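Local coordinates for protein NTF2-like nuclease/anti-CRISPR (Clostridia bacterium, PDB 7JTA) that is an anti-CRISPR protein that relieves torsion in target plasmid DNA and impairs SpyCas9 activity, and is probably a nuclease, at residues M6-R12 against I23-D29. Numbering follows the deposited sequence.
Sequences MVVEETR and IEAILVD
Val7 and Val28 form a hydrogen-bonded pair in which each backbone N donates to the other's O, with Val7 N to Val28 O and Val28 N to Val7 O both at 2.9 Å. At the far end Arg12 and Glu24 repeat this reciprocal pairing, Glu24 N reaching Arg12 O at 2.9 Å. Between them the regular pattern slips by one residue: Ile26 O accepts from Glu9 N at 2.8 Å, whereas Ile26 N donates onward to Glu10 O. Two residues therefore face one, a classic beta bulge, with Glu9 in a helix-like backbone conformation (psi -26°). The bulge lies in the first hairpin of a four-stranded antiparallel sheet; strand 7-16 is outermost within the chain, and strand 32-42 flanks 23-29 on its other side.

Charge gathers on the face carrying Glu10, Arg12 and Glu24. The Arg12 chain bends at chi3 (59°), bringing NE above the Glu24 carboxylate plane in a salt bridge to OE1 at 3.2 Å, while NH2 makes a weak bond to OE2. Glu10 turns its carboxylate nearly coplanar with that of Glu24, and its OE2 is a long 3.7 Å from Arg12 NE; Arg35 also bridges to Glu24, which would offset some of the negative charge. Arg12 NH1 goes on to Ile59 O of the second subunit.

Apolar contacts sit on the opposite face, where Val8 CG2 lies alongside Leu27 CD2 at 3.6 Å and Met6 SD comes within 4.1 Å of the same methyl. Back on the face of Glu10 and Arg12, Glu9, salt-bridged to Arg33, extends over the CG2 methyls of Ile26 and Val28.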
loop_
_atom_site.group_PDB
_atom_site.type_symbol
_atom_site.label_atom_id
_atom_site.label_comp_id
_atom_site.label_asym_id
_atom_site.label_seq_id
_atom_site.Cartn_x
_atom_site.Cartn_y
_atom_site.Cartn_z
ATOM N N MET A 6 -6.836 20.006 2.292
ATOM C CA MET A 6 -6.868 18.632 2.767
ATOM C C MET A 6 -6.481 18.637 4.240
ATOM O O MET A 6 -5.624 19.421 4.659
ATOM C CB MET A 6 -5.918 17.747 1.959
ATOM C CG MET A 6 -5.656 16.384 2.575
ATOM S SD MET A 6 -4.059 16.344 3.407
ATOM C CE MET A 6 -2.944 16.441 2.008
ATOM N N VAL A 7 -7.116 17.772 5.027
ATOM C CA VAL A 7 -6.982 17.805 6.478
ATOM C C VAL A 7 -6.411 16.483 6.968
ATOM O O VAL A 7 -6.951 15.413 6.663
ATOM C CB VAL A 7 -8.330 18.099 7.160
ATOM C CG1 VAL A 7 -8.309 17.628 8.606
ATOM C CG2 VAL A 7 -8.645 19.581 7.083
ATOM N N VAL A 8 -5.326 16.563 7.733
ATOM C CA VAL A 8 -4.778 15.398 8.421
ATOM C C VAL A 8 -5.570 15.186 9.706
ATOM O O VAL A 8 -5.633 16.073 10.564
ATOM C CB VAL A 8 -3.281 15.572 8.711
ATOM C CG1 VAL A 8 -2.754 14.372 9.478
ATOM C CG2 VAL A 8 -2.513 15.757 7.414
ATOM N N GLU A 9 -6.179 14.012 9.837
ATOM C CA GLU A 9 -7.086 13.712 10.937
ATOM C C GLU A 9 -6.457 12.836 12.012
ATOM O O GLU A 9 -6.880 12.894 13.172
ATOM C CB GLU A 9 -8.346 13.029 10.388
ATOM C CG GLU A 9 -9.228 12.358 11.423
ATOM C CD GLU A 9 -10.259 11.441 10.785
ATOM O OE1 GLU A 9 -11.017 11.914 9.910
ATOM O OE2 GLU A 9 -10.313 10.249 11.158
ATOM N N GLU A 10 -5.454 12.037 11.660
ATOM C CA GLU A 10 -4.848 11.112 12.604
ATOM C C GLU A 10 -3.476 10.719 12.081
ATOM O O GLU A 10 -3.284 10.585 10.871
ATOM C CB GLU A 10 -5.724 9.873 12.803
ATOM C CG GLU A 10 -5.284 8.961 13.935
ATOM C CD GLU A 10 -4.593 7.704 13.440
ATOM O OE1 GLU A 10 -3.922 7.764 12.388
ATOM O OE2 GLU A 10 -4.722 6.653 14.101
ATOM N N THR A 11 -2.528 10.552 12.998
ATOM C CA THR A 11 -1.203 10.038 12.688
ATOM C C THR A 11 -0.885 8.907 13.652
ATOM O O THR A 11 -1.409 8.863 14.767
ATOM C CB THR A 11 -0.133 11.143 12.789
ATOM O OG1 THR A 11 -0.281 12.060 11.701
ATOM C CG2 THR A 11 1.266 10.560 12.763
ATOM N N ARG A 12 -0.029 7.985 13.219
ATOM C CA ARG A 12 0.251 6.829 14.054
ATOM C C ARG A 12 1.607 6.242 13.691
ATOM O O ARG A 12 1.955 6.135 12.514
ATOM C CB ARG A 12 -0.840 5.767 13.931
ATOM C CG ARG A 12 -0.837 4.793 15.084
ATOM C CD ARG A 12 -2.218 4.254 15.336
ATOM N NE ARG A 12 -2.731 3.591 14.148
ATOM C CZ ARG A 12 -2.511 2.312 13.866
ATOM N NH1 ARG A 12 -1.793 1.568 14.696
ATOM N NH2 ARG A 12 -3.007 1.779 12.756
ATOM N N ILE A 23 5.196 5.728 9.241
ATOM C CA ILE A 23 4.103 6.580 9.694
ATOM C C ILE A 23 2.826 6.235 8.941
ATOM O O ILE A 23 2.858 5.906 7.751
ATOM C CB ILE A 23 4.433 8.074 9.505
ATOM C CG1 ILE A 23 5.730 8.443 10.222
ATOM C CG2 ILE A 23 3.283 8.930 9.996
ATOM C CD1 ILE A 23 6.178 9.860 9.952
ATOM N N GLU A 24 1.703 6.296 9.650
ATOM C CA GLU A 24 0.375 6.238 9.058
ATOM C C GLU A 24 -0.341 7.552 9.317
ATOM O O GLU A 24 -0.257 8.106 10.416
ATOM C CB GLU A 24 -0.468 5.108 9.629
ATOM C CG GLU A 24 -1.955 5.423 9.542
ATOM C CD GLU A 24 -2.812 4.467 10.335
ATOM O OE1 GLU A 24 -3.396 4.900 11.350
ATOM O OE2 GLU A 24 -2.879 3.279 9.959
ATOM N N ALA A 25 -1.039 8.054 8.302
ATOM C CA ALA A 25 -1.891 9.223 8.455
ATOM C C ALA A 25 -3.251 8.921 7.851
ATOM O O ALA A 25 -3.348 8.210 6.848
ATOM C CB ALA A 25 -1.274 10.464 7.800
ATOM N N ILE A 26 -4.300 9.450 8.473
ATOM C CA ILE A 26 -5.639 9.425 7.903
ATOM C C ILE A 26 -5.914 10.810 7.344
ATOM O O ILE A 26 -5.955 11.791 8.094
ATOM C CB ILE A 26 -6.693 9.033 8.947
ATOM C CG1 ILE A 26 -6.379 7.656 9.530
ATOM C CG2 ILE A 26 -8.070 9.033 8.312
ATOM C CD1 ILE A 26 -6.172 6.580 8.492
ATOM N N LEU A 27 -6.081 10.897 6.029
ATOM C CA LEU A 27 -6.344 12.157 5.352
ATOM C C LEU A 27 -7.811 12.249 4.961
ATOM O O LEU A 27 -8.435 11.244 4.609
ATOM C CB LEU A 27 -5.465 12.293 4.107
ATOM C CG LEU A 27 -3.977 12.011 4.318
ATOM C CD1 LEU A 27 -3.191 12.295 3.051
ATOM C CD2 LEU A 27 -3.430 12.818 5.484
ATOM N N VAL A 28 -8.361 13.455 5.037
ATOM C CA VAL A 28 -9.711 13.735 4.565
ATOM C C VAL A 28 -9.637 14.902 3.593
ATOM O O VAL A 28 -9.205 15.999 3.967
ATOM C CB VAL A 28 -10.682 14.049 5.713
ATOM C CG1 VAL A 28 -12.022 14.487 5.150
ATOM C CG2 VAL A 28 -10.862 12.833 6.599
ATOM N N ASP A 29 -10.040 14.661 2.347
ATOM C CA ASP A 29 -10.060 15.690 1.318
ATOM C C ASP A 29 -11.366 15.584 0.551
ATOM O O ASP A 29 -11.742 14.491 0.118
ATOM C CB ASP A 29 -8.873 15.558 0.358
ATOM C CG ASP A 29 -8.723 16.766 -0.548
ATOM O OD1 ASP A 29 -7.677 16.881 -1.220
ATOM O OD2 ASP A 29 -9.633 17.624 -0.554
#